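Local coordinates for RNA methyltransferase, TrmH family (Porphyromonas gingivalis, PDB 2I6D), which probably binds RNA and methylates it with S-adenosylmethionine as methyl donor, as a putative member of the knotted TrmH (SpoU) methyltransferases, at residues Gln26-Glu31 and Lys145-Ser150; Tyr43-Leu48 and Ser59-Ala64; Glu102-Leu107 and Phe127-Val132; Ile177-Ala182 and Ala218-Arg223; Ser188-Pro193 and Thr225-Gly230. One frame throughout, in Å; residues are numbered along the deposited sequence. Where two conformers were deposited one is given.

Five contacts run along the molecule from its substrate-binding domain of the MRM3-like family (contact 2) through the junction of the two domains (contact 1) to the SpoU methylase domain (contacts 3, 4 and 5). Along the chain contact 2 is nested inside the loop closed by contact 1. Contacts 1 and 2 share a mixed sheet and touch where Phe28 CZ lies 3.8 Å from Tyr43 CD1. Contacts 3 and 4 belong to one parallel sheet, with centres about 15 Å apart. Contact 5 follows at the edge of that sheet, its centre about 15 Å from that of contact 4, and their segments alternate along the chain. Contacts 2 and 5 have centres about 47 Å apart.

Contact 1: residues Gln26-Glu31 and Lys145-Ser150; sequences QAFAVE and KVVQAS
Strand 27-31 passes the short helix 144-148, the backbones coming nearest where Val30 CA lies 6.7 Å from Val147 CA. The polar join is made by the amide of Gln148, which grips the backbone of Glu31 at two points. Its OE1 accepts from Glu31 N at 2.8 Å, the donor tilted 23° from the carbonyl plane. NE2 donates almost straight to Glu31 O at 3.1 Å, and this oxygen lies in the amide plane. The bend at chi2 (-57°) folds the amide back toward the strand, and the paired bonds fix its rotation. A water lies 2.8 Å from both Gln148 OE1 and Ala29 O and links them. Beside this clasp Val147 supplies the apolar part. Its CG1 meets Val30 CG2 at 3.8 Å, the two side chains crossing at about a right angle, while CG2 comes within 4.3 Å of Phe28 CD1. The Glu31 carboxylate turns elsewhere, to Ser79 OG and Thr80 N. The contact thus joins an edge strand of the substrate-binding domain to a helix of the methylase domain, with strand 87-92 alongside 27-31 and helix 33-39 packing on Phe28, Val30 and Gln148.

Contact 2: residues Tyr43-Leu48 and Ser59-Ala64; sequences YRCRML and STPHDA
Arg44 starts alongside the 59-64 loop rather than facing it, and its far end reaches Asp63. From CB, a bend at chi2 (-68°) after CG turns the chain, which then runs extended through CD and NE and brings CZ to 3.9 Å from Asp63 O. Of the terminal nitrogens, NH1 forms a salt bridge with Asp63 OD2 at 3.0 Å, using the anti lone pair of that oxygen, which lies in the guanidinium plane. The planes of guanidinium and carboxylate stand 74° apart. NH2 donates to Asp63 O at 3.0 Å from above the carbonyl plane, and also to Cys45 O at 3.0 Å. Behind this grip lies an apolar patch: Pro61 CG rests 3.8 Å from Cys45 SG, and its CD lies 3.7 Å from Leu48 CD2. Ala64 CB sits 3.4 Å from Cys45 O. Pro61 to Ala64 form a type II turn, and the strand opposite carries a classic bulge at Arg46 and Met47 against Val90. One arginine therefore ties a side-chain oxygen and two backbone carbonyls together, pinning the turn to the chain entering strand 45-51 of the substrate-binding domain; the charge pair lies at the surface, the proline and cysteine further in.

Contact 3: residues Glu102-Leu107 and Phe127-Val132; sequences EGLTLL and FGIRHV
A parallel beta-alpha-beta unit of the methylase domain, strand 104-109, helix 114-127 and strand 131-134, brings these two segments side by side. Helix 114-127 ends in a Schellman motif at Gly128, whose positive phi turns the chain toward the second strand. The strands pair at Leu106 and Val132, where Leu106 N donates to His131 O at 3.3 Å. Where the strands begin, a water bridges the segments: it donates to Glu102 O and Leu104 O and accepts from Arg130 N. On one side of the sheet Ile129 CD1 presses into the leucines, 3.4 Å from Leu104 CG, tighter than usual for carbons, and 3.9 Å from Leu106 CD2. Leu106 and Ile129 cross at about a right angle, and Leu106 CD1 touches Val132 CG2 farther along. On the side of Thr105, CG2 of that residue packs against His131 CB at 3.9 Å. The imidazole leads out to Glu102, its NE2 donating to OE2 at 2.7 Å. That oxygen lies in the ring plane, yet the donor meets it from 40° above the carboxylate plane. Glu102 reaches there with an extended chain beyond CG (chi2 172°). Arg130, bent at chi3, approaches the same oxygen more loosely, NH2 to OE2 at 3.6 Å, and spreads one guanidinium face over Glu102 CB. One carboxylate oxygen thus serves both a buried histidine and an arginine at the surface. The nearby positive charge and the straight bond from NE2 would probably favour a charged carboxylate, and that bond would limit the rotation of the histidine ring.

Contact 4: residues Ile177-Ala182 and Ala218-Arg223; sequences IPVYGA and AEITDR
Tyr180 and Asp222 lie side by side and point the same way from neighbouring strands of the parallel methylase sheet, 179-182 and 222-225. The knot noted for this protein is a feature of the SPOUT fold to which this sheet belongs. Ring and carboxylate planes are 31° apart, and Asp222 CB comes in obliquely at 3.4 Å from Tyr180 CD2. The carboxylate continues over one face of the ring, with OD2 4.2 Å above the plane toward its rim. Elsewhere the tyrosine meets Trp253 edge-to-face. On the other side of the strands from Tyr180, Val179 and Ile220 cross at about a right angle, CG1 of the valine 4.0 Å from CD1 of the isoleucine. Ile220 CD1 also lies over Gly181, in the place a side chain there would need. The backbones pair through Gly181 N to Asp222 O at 3.1 Å. Val179 O accepts from two successive amides, Thr221 N at 2.8 Å and Asp222 N at 3.2 Å. Glu219, just before the strand, turns its carboxylate to Arg173 of helix 165-174. Thr221 completes the join: with chi1 at 59°, OG1 sits between its own backbone N and carbonyl carbon, where it accepts from Val179 N at 3.0 Å and donates to Asp222 OD2 at 2.6 Å.

Contact 5: residues Ser188-Pro193 and Thr225-Gly230; sequences SLYEAP and TIPASG
Thr225 O accepts a hydrogen bond from Leu189 N at 2.9 Å, with the donor in the carbonyl plane and an N-H...O angle of 155°. The CA-H of Ser188 points at the same oxygen, at 3.5 Å from Ser188 CA, so two neighbouring groups of one segment converge on it. Ser188 and Thr225 form a parallel bridge here. Just beyond it, Ser188 OG accepts from Tyr190 N at 3.2 Å, closing an ST turn. Its chi1 of 169° sets OG opposite the backbone N and beside the carbonyl carbon, and there it also meets Pro227 CG at 3.5 Å. Pro227 is the main apolar partner of the turn. Its CD touches both Leu189 CD2 and Tyr190 CE2, the leucine crossing the proline at about a right angle and the tyrosine ring receiving it obliquely. In the conformer given, Leu189 CD2 lies over the centre of the Tyr190 ring, 3.4 Å above its plane, and reaches Ile226 CG1 at 4.0 Å. Helix 242-255 backs the group, with Leu249 and Glu252 against Leu189 and Ile248 against Ile226. Thr225 OG1 turns to Phe183 O. At the surface, this is the edge of the parallel methylase sheet, where short strand 187-188 lies beside 222-225 and both segments leave as loops, the outgoing 188-193 segment curling through an ST turn.

Contact 1: residues Gln26-Glu31 and Lys145-Ser150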
# COMPACT_ATOMS: atom_id res chain seq x y z
N GLN A 26 -6.37 7.54 -14.83
CA GLN A 26 -6.70 7.62 -13.40
C GLN A 26 -7.46 6.37 -13.00
O GLN A 26 -8.55 6.44 -12.43
CB GLN A 26 -7.49 8.91 -13.07
CG GLN A 26 -6.60 10.19 -13.06
CD GLN A 26 -5.51 10.13 -11.98
OE1 GLN A 26 -5.80 10.10 -10.78
NE2 GLN A 26 -4.25 10.11 -12.41
N ALA A 27 -6.87 5.21 -13.32
CA ALA A 27 -7.52 3.93 -13.09
C ALA A 27 -6.49 2.83 -12.76
O ALA A 27 -5.31 2.94 -13.09
CB ALA A 27 -8.34 3.52 -14.30
N PHE A 28 -6.95 1.77 -12.10
CA PHE A 28 -6.09 0.61 -11.86
C PHE A 28 -6.96 -0.62 -11.80
O PHE A 28 -8.17 -0.53 -11.49
CB PHE A 28 -5.26 0.79 -10.58
CG PHE A 28 -6.07 0.72 -9.30
CD1 PHE A 28 -6.17 -0.47 -8.58
CD2 PHE A 28 -6.77 1.83 -8.84
CE1 PHE A 28 -6.91 -0.53 -7.40
CE2 PHE A 28 -7.53 1.77 -7.64
CZ PHE A 28 -7.59 0.59 -6.93
N ALA A 29 -6.38 -1.78 -12.08
CA ALA A 29 -7.13 -3.02 -12.08
C ALA A 29 -6.82 -3.88 -10.85
O ALA A 29 -5.72 -3.83 -10.26
CB ALA A 29 -6.84 -3.81 -13.36
N VAL A 30 -7.80 -4.70 -10.51
CA VAL A 30 -7.74 -5.67 -9.41
C VAL A 30 -8.34 -6.96 -9.94
O VAL A 30 -9.41 -6.94 -10.60
CB VAL A 30 -8.56 -5.16 -8.19
CG1 VAL A 30 -8.52 -6.17 -6.99
CG2 VAL A 30 -8.04 -3.77 -7.73
N GLU A 31 -7.66 -8.06 -9.66
CA GLU A 31 -8.08 -9.37 -10.15
C GLU A 31 -8.49 -10.36 -9.05
O GLU A 31 -7.89 -10.44 -7.97
CB GLU A 31 -7.02 -9.99 -11.05
CG GLU A 31 -6.57 -9.07 -12.20
CD GLU A 31 -5.61 -9.81 -13.14
OE1 GLU A 31 -5.72 -11.05 -13.22
OE2 GLU A 31 -4.74 -9.17 -13.76
N LYS A 145 1.49 -5.79 -9.10
CA LYS A 145 2.30 -6.61 -8.21
C LYS A 145 1.94 -6.34 -6.73
O LYS A 145 1.73 -7.29 -5.95
CB LYS A 145 3.79 -6.46 -8.50
CG LYS A 145 4.65 -7.46 -7.72
CD LYS A 145 5.83 -8.00 -8.54
CE LYS A 145 6.46 -9.21 -7.85
NZ LYS A 145 7.42 -9.98 -8.74
N VAL A 146 1.83 -5.07 -6.36
CA VAL A 146 1.43 -4.75 -4.99
C VAL A 146 -0.02 -5.10 -4.70
O VAL A 146 -0.29 -5.77 -3.71
CB VAL A 146 1.70 -3.28 -4.63
CG1 VAL A 146 1.17 -2.97 -3.18
CG2 VAL A 146 3.22 -2.99 -4.77
N VAL A 147 -0.93 -4.68 -5.58
CA VAL A 147 -2.37 -4.93 -5.39
C VAL A 147 -2.66 -6.40 -5.15
O VAL A 147 -3.31 -6.77 -4.15
CB VAL A 147 -3.21 -4.44 -6.60
CG1 VAL A 147 -4.61 -5.06 -6.61
CG2 VAL A 147 -3.28 -2.90 -6.60
N GLN A 148 -2.19 -7.25 -6.06
CA GLN A 148 -2.48 -8.66 -5.99
C GLN A 148 -1.90 -9.34 -4.73
O GLN A 148 -2.39 -10.39 -4.33
CB GLN A 148 -2.02 -9.39 -7.25
CG GLN A 148 -2.79 -8.91 -8.49
CD GLN A 148 -4.31 -9.06 -8.37
OE1 GLN A 148 -5.04 -8.11 -8.62
NE2 GLN A 148 -4.79 -10.25 -8.01
N ALA A 149 -0.88 -8.73 -4.13
CA ALA A 149 -0.26 -9.26 -2.92
C ALA A 149 -0.76 -8.56 -1.65
O ALA A 149 -0.22 -8.79 -0.55
CB ALA A 149 1.25 -9.15 -3.02
N SER A 150 -1.79 -7.72 -1.80
CA SER A 150 -2.23 -6.85 -0.70
C SER A 150 -3.16 -7.50 0.35
O SER A 150 -3.35 -6.94 1.44
CB SER A 150 -2.87 -5.55 -1.27
OG SER A 150 -4.11 -5.83 -1.90
O HOH W 1 -4.01 -6.09 -10.27

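Contact 2: residues Tyr43-Leu48 and Ser59-Ala64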
# COMPACT_ATOMS: atom_id res chain seq x y z
N TYR A 43 -13.84 1.75 -3.41
CA TYR A 43 -13.27 2.30 -4.63
C TYR A 43 -14.37 2.40 -5.64
O TYR A 43 -15.34 1.65 -5.57
CB TYR A 43 -12.14 1.41 -5.19
CG TYR A 43 -10.93 1.48 -4.32
CD1 TYR A 43 -9.91 2.42 -4.58
CD2 TYR A 43 -10.82 0.66 -3.20
CE1 TYR A 43 -8.82 2.51 -3.76
CE2 TYR A 43 -9.74 0.76 -2.34
CZ TYR A 43 -8.74 1.68 -2.63
OH TYR A 43 -7.65 1.76 -1.79
N ARG A 44 -14.21 3.34 -6.57
CA ARG A 44 -15.22 3.60 -7.58
C ARG A 44 -14.96 2.66 -8.74
O ARG A 44 -13.97 2.81 -9.44
CB ARG A 44 -15.10 5.04 -8.05
CG ARG A 44 -16.41 5.70 -8.42
CD ARG A 44 -17.01 5.09 -9.64
NE ARG A 44 -18.17 5.85 -10.10
CZ ARG A 44 -18.91 5.52 -11.16
NH1 ARG A 44 -19.96 6.29 -11.50
NH2 ARG A 44 -18.60 4.44 -11.88
N CYS A 45 -15.86 1.72 -8.96
CA CYS A 45 -15.69 0.75 -10.03
C CYS A 45 -16.20 1.30 -11.39
O CYS A 45 -17.35 1.74 -11.49
CB CYS A 45 -16.36 -0.57 -9.66
SG CYS A 45 -16.13 -1.82 -10.96
N ARG A 46 -15.32 1.27 -12.39
CA ARG A 46 -15.54 1.75 -13.76
C ARG A 46 -15.99 0.60 -14.67
O ARG A 46 -16.78 0.77 -15.60
CB ARG A 46 -14.18 2.29 -14.23
CG ARG A 46 -14.11 3.06 -15.54
CD ARG A 46 -12.75 3.78 -15.62
NE ARG A 46 -12.35 4.13 -16.97
CZ ARG A 46 -11.32 4.92 -17.27
NH1 ARG A 46 -11.04 5.19 -18.54
NH2 ARG A 46 -10.58 5.45 -16.31
N MSE A 47 -15.41 -0.57 -14.43
CA MSE A 47 -15.60 -1.72 -15.29
C MSE A 47 -15.42 -3.00 -14.47
O MSE A 47 -14.56 -3.06 -13.59
CB MSE A 47 -14.59 -1.67 -16.44
CG MSE A 47 -14.49 -2.94 -17.25
SE MSE A 47 -13.50 -2.65 -18.94
CE MSE A 47 -15.01 -2.23 -20.07
N LEU A 48 -16.24 -4.00 -14.77
CA LEU A 48 -16.18 -5.30 -14.08
C LEU A 48 -16.41 -6.37 -15.13
O LEU A 48 -17.43 -6.39 -15.80
CB LEU A 48 -17.22 -5.37 -12.97
CG LEU A 48 -17.17 -6.61 -12.09
CD1 LEU A 48 -15.84 -6.69 -11.30
CD2 LEU A 48 -18.36 -6.61 -11.13
N SER A 59 -22.04 -7.75 -5.51
CA SER A 59 -23.12 -6.81 -5.81
C SER A 59 -22.68 -5.94 -6.95
O SER A 59 -21.59 -5.38 -6.93
CB SER A 59 -23.61 -5.99 -4.60
OG SER A 59 -22.56 -5.71 -3.71
N THR A 60 -23.51 -5.92 -7.99
CA THR A 60 -23.24 -5.19 -9.20
C THR A 60 -22.90 -3.75 -8.83
O THR A 60 -23.66 -3.11 -8.10
CB THR A 60 -24.44 -5.22 -10.15
OG1 THR A 60 -25.17 -6.44 -9.96
CG2 THR A 60 -24.00 -5.11 -11.61
N PRO A 61 -21.75 -3.25 -9.31
CA PRO A 61 -21.34 -1.88 -9.01
C PRO A 61 -22.30 -0.89 -9.65
O PRO A 61 -22.77 -1.12 -10.77
CB PRO A 61 -19.97 -1.76 -9.68
CG PRO A 61 -19.54 -3.15 -10.03
CD PRO A 61 -20.79 -3.94 -10.19
N HIS A 62 -22.60 0.18 -8.93
CA HIS A 62 -23.45 1.21 -9.51
C HIS A 62 -22.70 1.97 -10.60
O HIS A 62 -21.56 2.43 -10.43
CB HIS A 62 -24.04 2.15 -8.44
CG HIS A 62 -25.46 1.83 -8.07
ND1 HIS A 62 -25.79 1.06 -6.98
CD2 HIS A 62 -26.63 2.19 -8.65
CE1 HIS A 62 -27.11 0.96 -6.90
NE2 HIS A 62 -27.64 1.64 -7.90
N ASP A 63 -23.33 2.03 -11.77
CA ASP A 63 -22.77 2.77 -12.91
C ASP A 63 -21.41 2.29 -13.41
O ASP A 63 -20.52 3.08 -13.69
CB ASP A 63 -22.71 4.27 -12.57
CG ASP A 63 -22.62 5.14 -13.82
OD1 ASP A 63 -23.37 4.88 -14.78
OD2 ASP A 63 -21.77 6.06 -13.84
N ALA A 64 -21.25 0.97 -13.52
CA ALA A 64 -20.05 0.42 -14.12
C ALA A 64 -20.40 -0.30 -15.41
O ALA A 64 -21.53 -0.74 -15.59
CB ALA A 64 -19.32 -0.52 -13.15

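Contact 3: residues Glu102-Leu107 and Phe127-Val132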
# COMPACT_ATOMS: atom_id res chain seq x y z
N GLU A 102 -3.66 10.04 11.15
CA GLU A 102 -4.73 9.65 12.08
C GLU A 102 -4.16 8.43 12.78
O GLU A 102 -4.07 7.37 12.19
CB GLU A 102 -6.05 9.31 11.36
CG GLU A 102 -6.72 10.54 10.72
CD GLU A 102 -7.94 10.25 9.83
OE1 GLU A 102 -8.86 11.12 9.85
OE2 GLU A 102 -7.97 9.21 9.11
N GLY A 103 -3.73 8.62 14.02
CA GLY A 103 -2.97 7.60 14.73
C GLY A 103 -1.59 7.37 14.13
O GLY A 103 -1.07 8.19 13.34
N LEU A 104 -0.99 6.24 14.50
CA LEU A 104 0.31 5.88 13.99
C LEU A 104 0.22 5.77 12.46
O LEU A 104 -0.64 5.03 11.92
CB LEU A 104 0.75 4.55 14.59
CG LEU A 104 2.01 3.95 13.99
CD1 LEU A 104 3.21 4.96 14.18
CD2 LEU A 104 2.27 2.58 14.68
N THR A 105 1.12 6.49 11.80
CA THR A 105 1.12 6.65 10.36
C THR A 105 2.51 6.27 9.87
O THR A 105 3.51 6.79 10.36
CB THR A 105 0.82 8.12 10.03
OG1 THR A 105 -0.48 8.44 10.53
CG2 THR A 105 0.87 8.39 8.50
N LEU A 106 2.57 5.36 8.89
CA LEU A 106 3.83 4.91 8.33
C LEU A 106 4.23 5.77 7.17
O LEU A 106 3.37 6.20 6.36
CB LEU A 106 3.75 3.45 7.88
CG LEU A 106 3.25 2.48 8.92
CD1 LEU A 106 3.31 1.08 8.29
CD2 LEU A 106 4.11 2.59 10.21
N LEU A 107 5.53 6.07 7.09
CA LEU A 107 6.08 6.66 5.90
C LEU A 107 7.17 5.74 5.37
O LEU A 107 8.11 5.41 6.09
CB LEU A 107 6.63 8.07 6.17
CG LEU A 107 7.12 8.90 4.96
CD1 LEU A 107 8.45 8.44 4.42
CD2 LEU A 107 6.13 8.94 3.85
N PHE A 127 -2.53 -4.60 12.13
CA PHE A 127 -2.43 -3.84 13.39
C PHE A 127 -3.32 -2.59 13.44
O PHE A 127 -3.38 -1.87 14.47
CB PHE A 127 -0.98 -3.49 13.65
CG PHE A 127 -0.16 -4.70 14.05
CD1 PHE A 127 -0.37 -5.31 15.30
CD2 PHE A 127 0.74 -5.26 13.16
CE1 PHE A 127 0.35 -6.46 15.67
CE2 PHE A 127 1.50 -6.39 13.54
CZ PHE A 127 1.28 -6.99 14.78
N GLY A 128 -4.01 -2.32 12.35
CA GLY A 128 -5.03 -1.25 12.31
C GLY A 128 -4.45 0.13 12.01
O GLY A 128 -5.05 1.16 12.37
N ILE A 129 -3.28 0.16 11.36
CA ILE A 129 -2.74 1.41 10.82
C ILE A 129 -3.68 1.98 9.75
O ILE A 129 -4.11 1.26 8.85
CB ILE A 129 -1.32 1.18 10.16
CG1 ILE A 129 -0.29 0.72 11.21
CG2 ILE A 129 -0.88 2.41 9.31
CD1 ILE A 129 0.63 1.74 11.74
N ARG A 130 -4.06 3.24 9.86
CA ARG A 130 -5.03 3.79 8.91
C ARG A 130 -4.44 4.47 7.70
O ARG A 130 -5.15 4.66 6.69
CB ARG A 130 -5.97 4.76 9.63
CG ARG A 130 -6.89 3.98 10.61
CD ARG A 130 -7.35 4.86 11.72
NE ARG A 130 -8.24 5.92 11.25
CZ ARG A 130 -9.18 6.47 12.00
NH1 ARG A 130 -9.34 6.03 13.24
NH2 ARG A 130 -9.96 7.42 11.51
N HIS A 131 -3.17 4.86 7.80
CA HIS A 131 -2.54 5.64 6.72
C HIS A 131 -1.14 5.21 6.51
O HIS A 131 -0.38 5.05 7.47
CB HIS A 131 -2.54 7.17 7.02
CG HIS A 131 -3.91 7.76 7.04
ND1 HIS A 131 -4.53 8.18 5.89
CD2 HIS A 131 -4.80 7.92 8.04
CE1 HIS A 131 -5.75 8.61 6.19
NE2 HIS A 131 -5.93 8.47 7.49
N VAL A 132 -0.79 5.04 5.24
CA VAL A 132 0.59 4.68 4.85
C VAL A 132 0.97 5.66 3.75
O VAL A 132 0.32 5.74 2.69
CB VAL A 132 0.74 3.20 4.35
CG1 VAL A 132 2.14 2.95 3.78
CG2 VAL A 132 0.44 2.18 5.48
O HOH W 2 -3.29 4.75 12.40

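Contact 4: residues Ile177-Ala182 and Ala218-Arg223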
# COMPACT_ATOMS: atom_id res chain seq x y z
N ILE A 177 3.48 17.03 15.94
CA ILE A 177 3.39 15.56 15.71
C ILE A 177 4.78 14.93 15.72
O ILE A 177 5.67 15.36 14.96
CB ILE A 177 2.64 15.23 14.43
CG1 ILE A 177 1.20 15.75 14.54
CG2 ILE A 177 2.71 13.68 14.09
CD1 ILE A 177 0.48 15.74 13.29
N PRO A 178 5.00 13.96 16.63
CA PRO A 178 6.31 13.33 16.72
C PRO A 178 6.62 12.52 15.47
O PRO A 178 5.74 11.84 14.91
CB PRO A 178 6.16 12.37 17.93
CG PRO A 178 4.68 12.16 18.07
CD PRO A 178 4.04 13.42 17.60
N VAL A 179 7.87 12.59 15.05
CA VAL A 179 8.33 11.89 13.87
C VAL A 179 9.41 10.90 14.27
O VAL A 179 10.54 11.27 14.59
CB VAL A 179 8.85 12.86 12.78
CG1 VAL A 179 9.23 12.07 11.52
CG2 VAL A 179 7.79 13.92 12.44
N TYR A 180 9.04 9.63 14.26
CA TYR A 180 9.95 8.55 14.64
C TYR A 180 10.57 7.98 13.38
O TYR A 180 9.98 8.06 12.28
CB TYR A 180 9.16 7.45 15.36
CG TYR A 180 8.61 7.91 16.67
CD1 TYR A 180 7.35 8.51 16.75
CD2 TYR A 180 9.35 7.75 17.84
CE1 TYR A 180 6.85 8.94 17.97
CE2 TYR A 180 8.86 8.16 19.06
CZ TYR A 180 7.60 8.76 19.11
OH TYR A 180 7.10 9.20 20.32
N GLY A 181 11.77 7.44 13.52
CA GLY A 181 12.47 6.79 12.40
C GLY A 181 13.20 5.56 12.87
O GLY A 181 13.77 5.54 13.98
N ALA A 182 13.24 4.54 12.01
CA ALA A 182 13.92 3.29 12.31
C ALA A 182 15.36 3.36 11.78
O ALA A 182 15.58 3.56 10.57
CB ALA A 182 13.18 2.12 11.67
N ALA A 218 17.06 14.21 8.80
CA ALA A 218 17.12 15.52 9.45
C ALA A 218 15.77 15.98 10.02
O ALA A 218 15.74 16.81 10.92
CB ALA A 218 17.71 16.59 8.51
N GLU A 219 14.66 15.43 9.54
CA GLU A 219 13.34 15.81 10.03
C GLU A 219 12.82 14.92 11.15
O GLU A 219 11.71 15.14 11.65
CB GLU A 219 12.34 15.79 8.88
CG GLU A 219 12.64 16.78 7.76
CD GLU A 219 12.65 18.25 8.22
OE1 GLU A 219 11.99 18.61 9.23
OE2 GLU A 219 13.33 19.04 7.57
N ILE A 220 13.58 13.89 11.50
CA ILE A 220 13.17 12.90 12.50
C ILE A 220 13.38 13.45 13.90
O ILE A 220 14.45 13.99 14.19
CB ILE A 220 14.05 11.63 12.40
CG1 ILE A 220 14.05 11.04 10.97
CG2 ILE A 220 13.70 10.65 13.47
CD1 ILE A 220 12.78 10.46 10.47
N THR A 221 12.37 13.32 14.76
CA THR A 221 12.51 13.84 16.13
C THR A 221 13.04 12.79 17.10
O THR A 221 13.69 13.12 18.07
CB THR A 221 11.20 14.46 16.69
OG1 THR A 221 10.15 13.49 16.71
CG2 THR A 221 10.80 15.65 15.88
N ASP A 222 12.78 11.53 16.80
CA ASP A 222 13.04 10.43 17.72
C ASP A 222 13.54 9.21 16.94
O ASP A 222 12.77 8.55 16.22
CB ASP A 222 11.75 10.06 18.46
CG ASP A 222 11.23 11.20 19.33
OD1 ASP A 222 11.58 11.22 20.52
OD2 ASP A 222 10.50 12.10 18.84
N ARG A 223 14.83 8.90 17.08
CA ARG A 223 15.39 7.72 16.41
C ARG A 223 15.18 6.46 17.24
O ARG A 223 15.53 6.44 18.42
CB ARG A 223 16.90 7.88 16.20
CG ARG A 223 17.27 8.99 15.30
CD ARG A 223 18.80 9.17 15.32
NE ARG A 223 19.23 9.47 13.97
CZ ARG A 223 19.97 8.69 13.19
NH1 ARG A 223 20.26 9.12 11.97
NH2 ARG A 223 20.46 7.53 13.63

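Contact 5: residues Ser188-Pro193 and Thr225-Gly230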
# COMPACT_ATOMS: atom_id res chain seq x y z
N SER A 188 16.71 2.19 21.89
CA SER A 188 15.98 0.91 21.83
C SER A 188 14.48 1.19 21.82
O SER A 188 13.98 1.93 22.67
CB SER A 188 16.29 0.02 23.02
OG SER A 188 15.37 -1.07 23.04
N LEU A 189 13.76 0.58 20.88
CA LEU A 189 12.30 0.72 20.81
C LEU A 189 11.58 0.21 22.07
O LEU A 189 10.45 0.61 22.33
CB LEU A 189 11.71 0.01 19.56
CG LEU A 189 11.30 -1.47 19.63
CD1 LEU A 189 10.32 -1.83 18.55
CD2 LEU A 189 12.51 -2.38 19.57
N TYR A 190 12.23 -0.68 22.81
CA TYR A 190 11.67 -1.16 24.08
C TYR A 190 11.80 -0.15 25.21
O TYR A 190 11.05 -0.24 26.18
CB TYR A 190 12.32 -2.49 24.49
CG TYR A 190 12.23 -3.50 23.37
CD1 TYR A 190 11.02 -3.75 22.71
CD2 TYR A 190 13.35 -4.19 22.96
CE1 TYR A 190 10.94 -4.66 21.66
CE2 TYR A 190 13.28 -5.12 21.93
CZ TYR A 190 12.08 -5.34 21.28
OH TYR A 190 12.06 -6.27 20.24
N GLU A 191 12.73 0.79 25.09
CA GLU A 191 12.96 1.81 26.12
C GLU A 191 12.28 3.15 25.81
O GLU A 191 12.12 3.98 26.69
CB GLU A 191 14.47 2.03 26.33
CG GLU A 191 15.22 0.76 26.69
CD GLU A 191 16.72 0.97 26.90
OE1 GLU A 191 17.29 2.00 26.47
OE2 GLU A 191 17.34 0.07 27.49
N ALA A 192 11.90 3.36 24.55
CA ALA A 192 11.33 4.63 24.16
C ALA A 192 9.89 4.69 24.67
O ALA A 192 9.16 3.73 24.51
CB ALA A 192 11.37 4.77 22.63
N PRO A 193 9.48 5.81 25.30
CA PRO A 193 8.06 5.86 25.63
C PRO A 193 7.35 6.19 24.33
O PRO A 193 7.80 7.07 23.59
CB PRO A 193 7.93 7.03 26.63
CG PRO A 193 9.35 7.56 26.84
CD PRO A 193 10.20 7.03 25.73
N THR A 225 15.67 2.08 17.40
CA THR A 225 16.42 0.94 16.90
C THR A 225 15.81 -0.33 17.47
O THR A 225 15.31 -0.33 18.59
CB THR A 225 17.89 1.05 17.32
OG1 THR A 225 18.41 2.33 16.94
CG2 THR A 225 18.73 -0.00 16.64
N ILE A 226 15.87 -1.41 16.70
CA ILE A 226 15.56 -2.73 17.20
C ILE A 226 16.88 -3.40 17.52
O ILE A 226 17.66 -3.73 16.61
CB ILE A 226 14.79 -3.57 16.15
CG1 ILE A 226 13.51 -2.83 15.70
CG2 ILE A 226 14.49 -4.98 16.70
CD1 ILE A 226 12.87 -3.43 14.43
N PRO A 227 17.15 -3.64 18.80
CA PRO A 227 18.46 -4.12 19.21
C PRO A 227 18.75 -5.54 18.68
O PRO A 227 17.85 -6.39 18.66
CB PRO A 227 18.38 -4.16 20.75
CG PRO A 227 17.11 -3.42 21.11
CD PRO A 227 16.21 -3.48 19.93
N ALA A 228 19.98 -5.75 18.23
CA ALA A 228 20.44 -7.10 17.90
C ALA A 228 21.04 -7.74 19.13
O ALA A 228 21.60 -7.06 19.99
CB ALA A 228 21.47 -7.07 16.78
N SER A 229 20.93 -9.06 19.21
CA SER A 229 21.46 -9.78 20.37
C SER A 229 21.95 -11.15 19.99
O SER A 229 21.76 -12.10 20.75
CB SER A 229 20.40 -9.90 21.46
OG SER A 229 19.25 -10.55 20.96
N GLY A 230 22.61 -11.25 18.84
CA GLY A 230 23.15 -12.51 18.36
C GLY A 230 24.47 -12.89 19.01
O GLY A 230 24.96 -12.20 19.92